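Local atomic coordinates of multisubunit Na+/H+ antiporter, G subunit (Anoxybacillus flavithermus, PDB entry 6Z16), a protein that probably contributes, as a small membrane-embedded subunit of a multisubunit complex, to the exchange of sodium ions for protons. Residues Val13-Ser27 / Ser47-Leu61. Numbering follows the deposited sequence.
Sequences VVVLILLGAVLTLLS and STTLGIMCILLGAFL
With chi1 near -65°, Ile-55 CG1 is anti to its own carbonyl carbon, which lays CG1 and CD1 against Gly-20; in Thr-24 a chi1 of -53° turns OG1 back to Gly-20 O and sets CG2 against Thr-48 OG1 (3.7 Å). Both side chains are knobs in the facing helix. Ile-55 CD1 comes to 3.7 Å from Gly-20 C, its side chain set among Ile-17, Gly-20, Ala-21 and Thr-24. Thr-24 in turn sits among Thr-48, Gly-51, Ile-52 and Ile-55. Its OG1 donates to Gly-20 O (2.7 Å), tilted from the carbonyl plane and on the opposite face from Thr-24 N, so the buried hydroxyl is satisfied within its own helix. A valine in its place would probably lose this second grip on Gly-20 O and set an apolar methyl against Gly-51. Gly-20 and Gly-51, CA atoms 3.9 Å apart, mark the tightest backbone approach; a CB on either would clash. At one end Ser-47 OG approaches Leu-23 O to 2.7 Å, while Leu-23 CD2 packs on Leu-50. At the other, Leu-16 CD1 meets Leu-61 CD1 at 3.8 Å, the two side chains crossing. The axes of 13-27 and 47-61 approach to 7.4 Å, their directions 158° apart: a glycine-mediated antiparallel helix pair, the first hairpin of a three-helix membrane subunit.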
ATOM      1  N   VAL G  13       2.312  19.546 -28.130  1.00 97.54           N
ATOM      2  CA  VAL G  13       2.080  18.245 -28.752  1.00 93.26           C
ATOM      3  C   VAL G  13       2.552  18.251 -30.202  1.00 91.24           C
ATOM      4  O   VAL G  13       3.255  17.333 -30.648  1.00 88.87           O
ATOM      5  CB  VAL G  13       0.592  17.870 -28.644  1.00 96.44           C
ATOM      6  CG1 VAL G  13       0.321  16.555 -29.337  1.00106.29           C
ATOM      7  CG2 VAL G  13       0.171  17.800 -27.194  1.00 96.96           C
ATOM      8  N   VAL G  14       2.204  19.313 -30.937  1.00 85.88           N
ATOM      9  CA  VAL G  14       2.587  19.444 -32.341  1.00 82.59           C
ATOM     10  C   VAL G  14       4.098  19.553 -32.481  1.00 80.58           C
ATOM     11  O   VAL G  14       4.702  18.901 -33.346  1.00 83.33           O
ATOM     12  CB  VAL G  14       1.861  20.646 -32.974  1.00 77.19           C
ATOM     13  CG1 VAL G  14       2.425  20.977 -34.344  1.00 72.63           C
ATOM     14  CG2 VAL G  14       0.377  20.349 -33.100  1.00 80.21           C
ATOM     15  N   VAL G  15       4.744  20.328 -31.603  1.00 76.78           N
ATOM     16  CA  VAL G  15       6.186  20.483 -31.753  1.00 80.77           C
ATOM     17  C   VAL G  15       6.920  19.213 -31.316  1.00 81.70           C
ATOM     18  O   VAL G  15       7.966  18.885 -31.882  1.00 87.05           O
ATOM     19  CB  VAL G  15       6.685  21.751 -31.025  1.00 78.28           C
ATOM     20  CG1 VAL G  15       6.697  21.596 -29.517  1.00 78.53           C
ATOM     21  CG2 VAL G  15       8.049  22.167 -31.542  1.00 76.95           C
ATOM     22  N   LEU G  16       6.346  18.425 -30.395  1.00 70.87           N
ATOM     23  CA  LEU G  16       6.944  17.135 -30.048  1.00 71.57           C
ATOM     24  C   LEU G  16       6.851  16.138 -31.194  1.00 71.78           C
ATOM     25  O   LEU G  16       7.831  15.442 -31.497  1.00 68.57           O
ATOM     26  CB  LEU G  16       6.279  16.554 -28.801  1.00 71.85           C
ATOM     27  CG  LEU G  16       6.720  17.078 -27.442  1.00 72.60           C
ATOM     28  CD1 LEU G  16       5.783  16.566 -26.377  1.00 63.99           C
ATOM     29  CD2 LEU G  16       8.143  16.614 -27.174  1.00 59.26           C
ATOM     30  N   ILE G  17       5.682  16.064 -31.841  1.00 70.70           N
ATOM     31  CA  ILE G  17       5.486  15.138 -32.957  1.00 71.98           C
ATOM     32  C   ILE G  17       6.406  15.493 -34.120  1.00 76.24           C
ATOM     33  O   ILE G  17       7.110  14.629 -34.667  1.00 74.24           O
ATOM     34  CB  ILE G  17       4.008  15.133 -33.382  1.00 69.13           C
ATOM     35  CG1 ILE G  17       3.144  14.548 -32.270  1.00 74.15           C
ATOM     36  CG2 ILE G  17       3.818  14.348 -34.658  1.00 72.33           C
ATOM     37  CD1 ILE G  17       1.678  14.822 -32.437  1.00 74.13           C
ATOM     38  N   LEU G  18       6.461  16.780 -34.476  1.00 76.40           N
ATOM     39  CA  LEU G  18       7.302  17.186 -35.595  1.00 71.10           C
ATOM     40  C   LEU G  18       8.787  17.094 -35.268  1.00 60.02           C
ATOM     41  O   LEU G  18       9.581  16.755 -36.150  1.00 53.91           O
ATOM     42  CB  LEU G  18       6.938  18.597 -36.051  1.00 84.04           C
ATOM     43  CG  LEU G  18       5.836  18.745 -37.108  1.00 99.07           C
ATOM     44  CD1 LEU G  18       4.435  18.438 -36.600  1.00100.80           C
ATOM     45  CD2 LEU G  18       5.886  20.140 -37.700  1.00108.21           C
ATOM     46  N   LEU G  19       9.180  17.349 -34.015  1.00 53.82           N
ATOM     47  CA  LEU G  19      10.587  17.240 -33.650  1.00 52.40           C
ATOM     48  C   LEU G  19      11.040  15.787 -33.668  1.00 60.03           C
ATOM     49  O   LEU G  19      12.150  15.488 -34.130  1.00 64.95           O
ATOM     50  CB  LEU G  19      10.817  17.880 -32.277  1.00 60.92           C
ATOM     51  CG  LEU G  19      12.220  18.261 -31.765  1.00 73.77           C
ATOM     52  CD1 LEU G  19      13.043  17.106 -31.184  1.00 82.16           C
ATOM     53  CD2 LEU G  19      13.000  18.967 -32.865  1.00 65.15           C
ATOM     54  N   GLY G  20      10.184  14.869 -33.205  1.00 57.35           N
ATOM     55  CA  GLY G  20      10.517  13.455 -33.286  1.00 53.57           C
ATOM     56  C   GLY G  20      10.608  12.953 -34.715  1.00 51.14           C
ATOM     57  O   GLY G  20      11.512  12.178 -35.051  1.00 46.78           O
ATOM     58  N   ALA G  21       9.710  13.432 -35.586  1.00 56.70           N
ATOM     59  CA  ALA G  21       9.756  13.045 -36.995  1.00 66.11           C
ATOM     60  C   ALA G  21      11.030  13.544 -37.681  1.00 75.76           C
ATOM     61  O   ALA G  21      11.731  12.770 -38.354  1.00 70.44           O
ATOM     62  CB  ALA G  21       8.513  13.567 -37.712  1.00 50.31           C
ATOM     63  N   VAL G  22      11.356  14.832 -37.500  1.00 72.46           N
ATOM     64  CA  VAL G  22      12.543  15.425 -38.120  1.00 62.70           C
ATOM     65  C   VAL G  22      13.814  14.782 -37.580  1.00 58.48           C
ATOM     66  O   VAL G  22      14.775  14.545 -38.324  1.00 63.37           O
ATOM     67  CB  VAL G  22      12.525  16.954 -37.913  1.00 53.11           C
ATOM     68  CG1 VAL G  22      13.835  17.600 -38.305  1.00 47.16           C
ATOM     69  CG2 VAL G  22      11.412  17.568 -38.734  1.00 57.32           C
ATOM     70  N   LEU G  23      13.815  14.416 -36.302  1.00 51.84           N
ATOM     71  CA  LEU G  23      14.996  13.796 -35.725  1.00 54.17           C
ATOM     72  C   LEU G  23      15.163  12.356 -36.208  1.00 60.70           C
ATOM     73  O   LEU G  23      16.296  11.876 -36.366  1.00 62.18           O
ATOM     74  CB  LEU G  23      14.877  13.901 -34.212  1.00 66.08           C
ATOM     75  CG  LEU G  23      16.042  13.689 -33.274  1.00 67.25           C
ATOM     76  CD1 LEU G  23      17.134  14.650 -33.647  1.00 63.30           C
ATOM     77  CD2 LEU G  23      15.513  14.021 -31.904  1.00 68.38           C
ATOM     78  N   THR G  24      14.053  11.678 -36.524  1.00 67.91           N
ATOM     79  CA  THR G  24      14.147  10.365 -37.163  1.00 70.11           C
ATOM     80  C   THR G  24      14.687  10.477 -38.590  1.00 77.65           C
ATOM     81  O   THR G  24      15.498   9.645 -39.024  1.00 78.10           O
ATOM     82  CB  THR G  24      12.776   9.694 -37.155  1.00 61.97           C
ATOM     83  OG1 THR G  24      12.264   9.697 -35.820  1.00 62.47           O
ATOM     84  CG2 THR G  24      12.882   8.256 -37.610  1.00 58.44           C
ATOM     85  N   LEU G  25      14.260  11.506 -39.330  1.00 75.17           N
ATOM     86  CA  LEU G  25      14.809  11.733 -40.669  1.00 70.34           C
ATOM     87  C   LEU G  25      16.289  12.089 -40.621  1.00 59.30           C
ATOM     88  O   LEU G  25      17.050  11.728 -41.529  1.00 51.36           O
ATOM     89  CB  LEU G  25      14.037  12.838 -41.378  1.00 73.45           C
ATOM     90  CG  LEU G  25      14.372  13.174 -42.831  1.00 70.21           C
ATOM     91  CD1 LEU G  25      14.124  11.983 -43.735  1.00 63.43           C
ATOM     92  CD2 LEU G  25      13.552  14.365 -43.286  1.00 71.40           C
ATOM     93  N   LEU G  26      16.709  12.786 -39.568  1.00 67.78           N
ATOM     94  CA  LEU G  26      18.126  13.044 -39.350  1.00 68.29           C
ATOM     95  C   LEU G  26      18.892  11.757 -39.081  1.00 50.49           C
ATOM     96  O   LEU G  26      20.026  11.595 -39.548  1.00 47.20           O
ATOM     97  CB  LEU G  26      18.294  14.023 -38.197  1.00 78.24           C
ATOM     98  CG  LEU G  26      19.710  14.381 -37.775  1.00 80.86           C
ATOM     99  CD1 LEU G  26      20.467  15.079 -38.889  1.00 72.15           C
ATOM    100  CD2 LEU G  26      19.600  15.248 -36.560  1.00 84.23           C
ATOM    101  N   SER G  27      18.278  10.827 -38.342  1.00 54.02           N
ATOM    102  CA  SER G  27      18.873   9.501 -38.169  1.00 69.48           C
ATOM    103  C   SER G  27      19.016   8.773 -39.500  1.00 71.92           C
ATOM    104  O   SER G  27      20.010   8.078 -39.735  1.00 68.10           O
ATOM    105  CB  SER G  27      18.032   8.668 -37.206  1.00 80.76           C
ATOM    106  OG  SER G  27      18.550   7.358 -37.093  1.00 83.43           O
ATOM    107  N   SER G  47      19.923   9.039 -32.390  1.00 64.59           N
ATOM    108  CA  SER G  47      18.943   9.934 -32.979  1.00 67.63           C
ATOM    109  C   SER G  47      17.579   9.279 -33.139  1.00 65.01           C
ATOM    110  O   SER G  47      16.566   9.917 -32.829  1.00 74.14           O
ATOM    111  CB  SER G  47      19.443  10.461 -34.317  1.00 85.99           C
ATOM    112  OG  SER G  47      18.481  11.334 -34.880  1.00 91.91           O
ATOM    113  N   THR G  48      17.500   8.016 -33.587  1.00 67.81           N
ATOM    114  CA  THR G  48      16.162   7.456 -33.705  1.00 73.18           C
ATOM    115  C   THR G  48      15.598   7.049 -32.351  1.00 62.41           C
ATOM    116  O   THR G  48      14.371   7.040 -32.213  1.00 56.41           O
ATOM    117  CB  THR G  48      16.103   6.278 -34.697  1.00 86.28           C
ATOM    118  OG1 THR G  48      14.775   6.196 -35.224  1.00 88.04           O
ATOM    119  CG2 THR G  48      16.369   4.934 -34.032  1.00 88.85           C
ATOM    120  N   THR G  49      16.450   6.822 -31.331  1.00 61.98           N
ATOM    121  CA  THR G  49      15.941   6.598 -29.981  1.00 60.02           C
ATOM    122  C   THR G  49      15.235   7.841 -29.442  1.00 61.66           C
ATOM    123  O   THR G  49      14.078   7.770 -28.991  1.00 61.95           O
ATOM    124  CB  THR G  49      17.093   6.181 -29.068  1.00 59.26           C
ATOM    125  OG1 THR G  49      17.685   4.975 -29.566  1.00 61.61           O
ATOM    126  CG2 THR G  49      16.607   5.937 -27.668  1.00 57.92           C
ATOM    127  N   LEU G  50      15.898   9.004 -29.523  1.00 56.79           N
ATOM    128  CA  LEU G  50      15.241  10.214 -29.032  1.00 53.47           C
ATOM    129  C   LEU G  50      14.071  10.633 -29.923  1.00 51.91           C
ATOM    130  O   LEU G  50      13.064  11.140 -29.408  1.00 61.78           O
ATOM    131  CB  LEU G  50      16.249  11.351 -28.872  1.00 69.39           C
ATOM    132  CG  LEU G  50      15.696  12.677 -28.334  1.00 71.31           C
ATOM    133  CD1 LEU G  50      15.033  12.479 -26.984  1.00 57.71           C
ATOM    134  CD2 LEU G  50      16.771  13.728 -28.235  1.00 68.51           C
ATOM    135  N   GLY G  51      14.143  10.361 -31.231  1.00 42.33           N
ATOM    136  CA  GLY G  51      13.028  10.687 -32.107  1.00 42.08           C
ATOM    137  C   GLY G  51      11.773   9.892 -31.796  1.00 60.86           C
ATOM    138  O   GLY G  51      10.675  10.456 -31.712  1.00 62.11           O
ATOM    139  N   ILE G  52      11.922   8.581 -31.578  1.00 69.12           N
ATOM    140  CA  ILE G  52      10.745   7.772 -31.286  1.00 75.68           C
ATOM    141  C   ILE G  52      10.198   8.079 -29.893  1.00 78.07           C
ATOM    142  O   ILE G  52       8.975   8.058 -29.694  1.00 77.64           O
ATOM    143  CB  ILE G  52      11.047   6.272 -31.495  1.00 82.63           C
ATOM    144  CG1 ILE G  52       9.772   5.447 -31.416  1.00 85.33           C
ATOM    145  CG2 ILE G  52      11.984   5.734 -30.470  1.00 91.78           C
ATOM    146  CD1 ILE G  52       8.794   5.832 -32.420  1.00 95.22           C
ATOM    147  N   MET G  53      11.060   8.445 -28.929  1.00 70.55           N
ATOM    148  CA  MET G  53      10.508   8.818 -27.631  1.00 56.52           C
ATOM    149  C   MET G  53       9.778  10.152 -27.682  1.00 55.40           C
ATOM    150  O   MET G  53       8.764  10.314 -26.999  1.00 62.95           O
ATOM    151  CB  MET G  53      11.590   8.839 -26.565  1.00 54.96           C
ATOM    152  CG  MET G  53      12.045   7.459 -26.186  1.00 64.65           C
ATOM    153  SD  MET G  53      13.137   7.505 -24.767  1.00 83.21           S
ATOM    154  CE  MET G  53      14.581   8.176 -25.545  1.00 88.34           C
ATOM    155  N   CYS G  54      10.236  11.089 -28.517  1.00 53.85           N
ATOM    156  CA  CYS G  54       9.503  12.343 -28.676  1.00 57.16           C
ATOM    157  C   CYS G  54       8.152  12.123 -29.352  1.00 55.49           C
ATOM    158  O   CYS G  54       7.150  12.734 -28.952  1.00 50.41           O
ATOM    159  CB  CYS G  54      10.344  13.347 -29.461  1.00 77.56           C
ATOM    160  SG  CYS G  54      11.793  13.972 -28.581  1.00119.31           S
ATOM    161  N   ILE G  55       8.098  11.227 -30.345  1.00 60.14           N
ATOM    162  CA  ILE G  55       6.827  10.918 -31.009  1.00 62.65           C
ATOM    163  C   ILE G  55       5.854  10.245 -30.041  1.00 68.88           C
ATOM    164  O   ILE G  55       4.661  10.588 -29.995  1.00 66.30           O
ATOM    165  CB  ILE G  55       7.076  10.052 -32.260  1.00 63.45           C
ATOM    166  CG1 ILE G  55       7.860  10.831 -33.306  1.00 66.62           C
ATOM    167  CG2 ILE G  55       5.776   9.594 -32.884  1.00 69.61           C
ATOM    168  CD1 ILE G  55       8.407   9.964 -34.409  1.00 72.20           C
ATOM    169  N   LEU G  56       6.350   9.306 -29.226  1.00 59.37           N
ATOM    170  CA  LEU G  56       5.470   8.600 -28.297  1.00 56.28           C
ATOM    171  C   LEU G  56       5.011   9.500 -27.156  1.00 63.01           C
ATOM    172  O   LEU G  56       3.875   9.371 -26.691  1.00 67.21           O
ATOM    173  CB  LEU G  56       6.162   7.356 -27.749  1.00 58.31           C
ATOM    174  CG  LEU G  56       6.430   6.226 -28.739  1.00 66.18           C
ATOM    175  CD1 LEU G  56       7.201   5.105 -28.073  1.00 60.77           C
ATOM    176  CD2 LEU G  56       5.137   5.725 -29.334  1.00 59.27           C
ATOM    177  N   LEU G  57       5.874  10.417 -26.696  1.00 64.59           N
ATOM    178  CA  LEU G  57       5.447  11.421 -25.724  1.00 54.91           C
ATOM    179  C   LEU G  57       4.374  12.334 -26.295  1.00 54.26           C
ATOM    180  O   LEU G  57       3.426  12.697 -25.591  1.00 51.55           O
ATOM    181  CB  LEU G  57       6.637  12.253 -25.248  1.00 73.11           C
ATOM    182  CG  LEU G  57       7.616  11.689 -24.224  1.00 83.70           C
ATOM    183  CD1 LEU G  57       8.814  12.604 -24.105  1.00 79.82           C
ATOM    184  CD2 LEU G  57       6.927  11.566 -22.883  1.00 86.51           C
ATOM    185  N   GLY G  58       4.496  12.701 -27.575  1.00 57.99           N
ATOM    186  CA  GLY G  58       3.463  13.514 -28.198  1.00 59.31           C
ATOM    187  C   GLY G  58       2.128  12.800 -28.302  1.00 58.46           C
ATOM    188  O   GLY G  58       1.077  13.385 -28.022  1.00 56.08           O
ATOM    189  N   ALA G  59       2.155  11.515 -28.675  1.00 61.00           N
ATOM    190  CA  ALA G  59       0.915  10.742 -28.774  1.00 65.54           C
ATOM    191  C   ALA G  59       0.285  10.513 -27.404  1.00 65.77           C
ATOM    192  O   ALA G  59      -0.947  10.594 -27.251  1.00 61.65           O
ATOM    193  CB  ALA G  59       1.183   9.410 -29.470  1.00 65.42           C
ATOM    194  N   PHE G  60       1.130  10.232 -26.404  1.00 64.57           N
ATOM    195  CA  PHE G  60       0.706  10.094 -25.016  1.00 56.69           C
ATOM    196  C   PHE G  60       0.007  11.347 -24.511  1.00 56.15           C
ATOM    197  O   PHE G  60      -1.096  11.274 -23.954  1.00 49.72           O
ATOM    198  CB  PHE G  60       1.929   9.762 -24.164  1.00 61.41           C
ATOM    199  CG  PHE G  60       1.668   9.773 -22.701  1.00 81.62           C
ATOM    200  CD1 PHE G  60       0.934   8.765 -22.110  1.00 87.62           C
ATOM    201  CD2 PHE G  60       2.175  10.790 -21.910  1.00 89.69           C
ATOM    202  CE1 PHE G  60       0.690   8.781 -20.758  1.00 92.92           C
ATOM    203  CE2 PHE G  60       1.939  10.812 -20.556  1.00 94.97           C
ATOM    204  CZ  PHE G  60       1.196   9.808 -19.977  1.00 92.39           C
ATOM    205  N   LEU G  61       0.622  12.511 -24.729  1.00 63.34           N
ATOM    206  CA  LEU G  61       0.012  13.763 -24.300  1.00 64.32           C
ATOM    207  C   LEU G  61      -1.257  14.081 -25.077  1.00 59.40           C
ATOM    208  O   LEU G  61      -2.195  14.636 -24.502  1.00 61.63           O
ATOM    209  CB  LEU G  61       1.018  14.905 -24.424  1.00 78.29           C
ATOM    210  CG  LEU G  61       2.171  14.838 -23.423  1.00 89.81           C
ATOM    211  CD1 LEU G  61       3.204  15.908 -23.711  1.00 86.54           C
ATOM    212  CD2 LEU G  61       1.644  14.968 -22.009  1.00 88.81           C
TER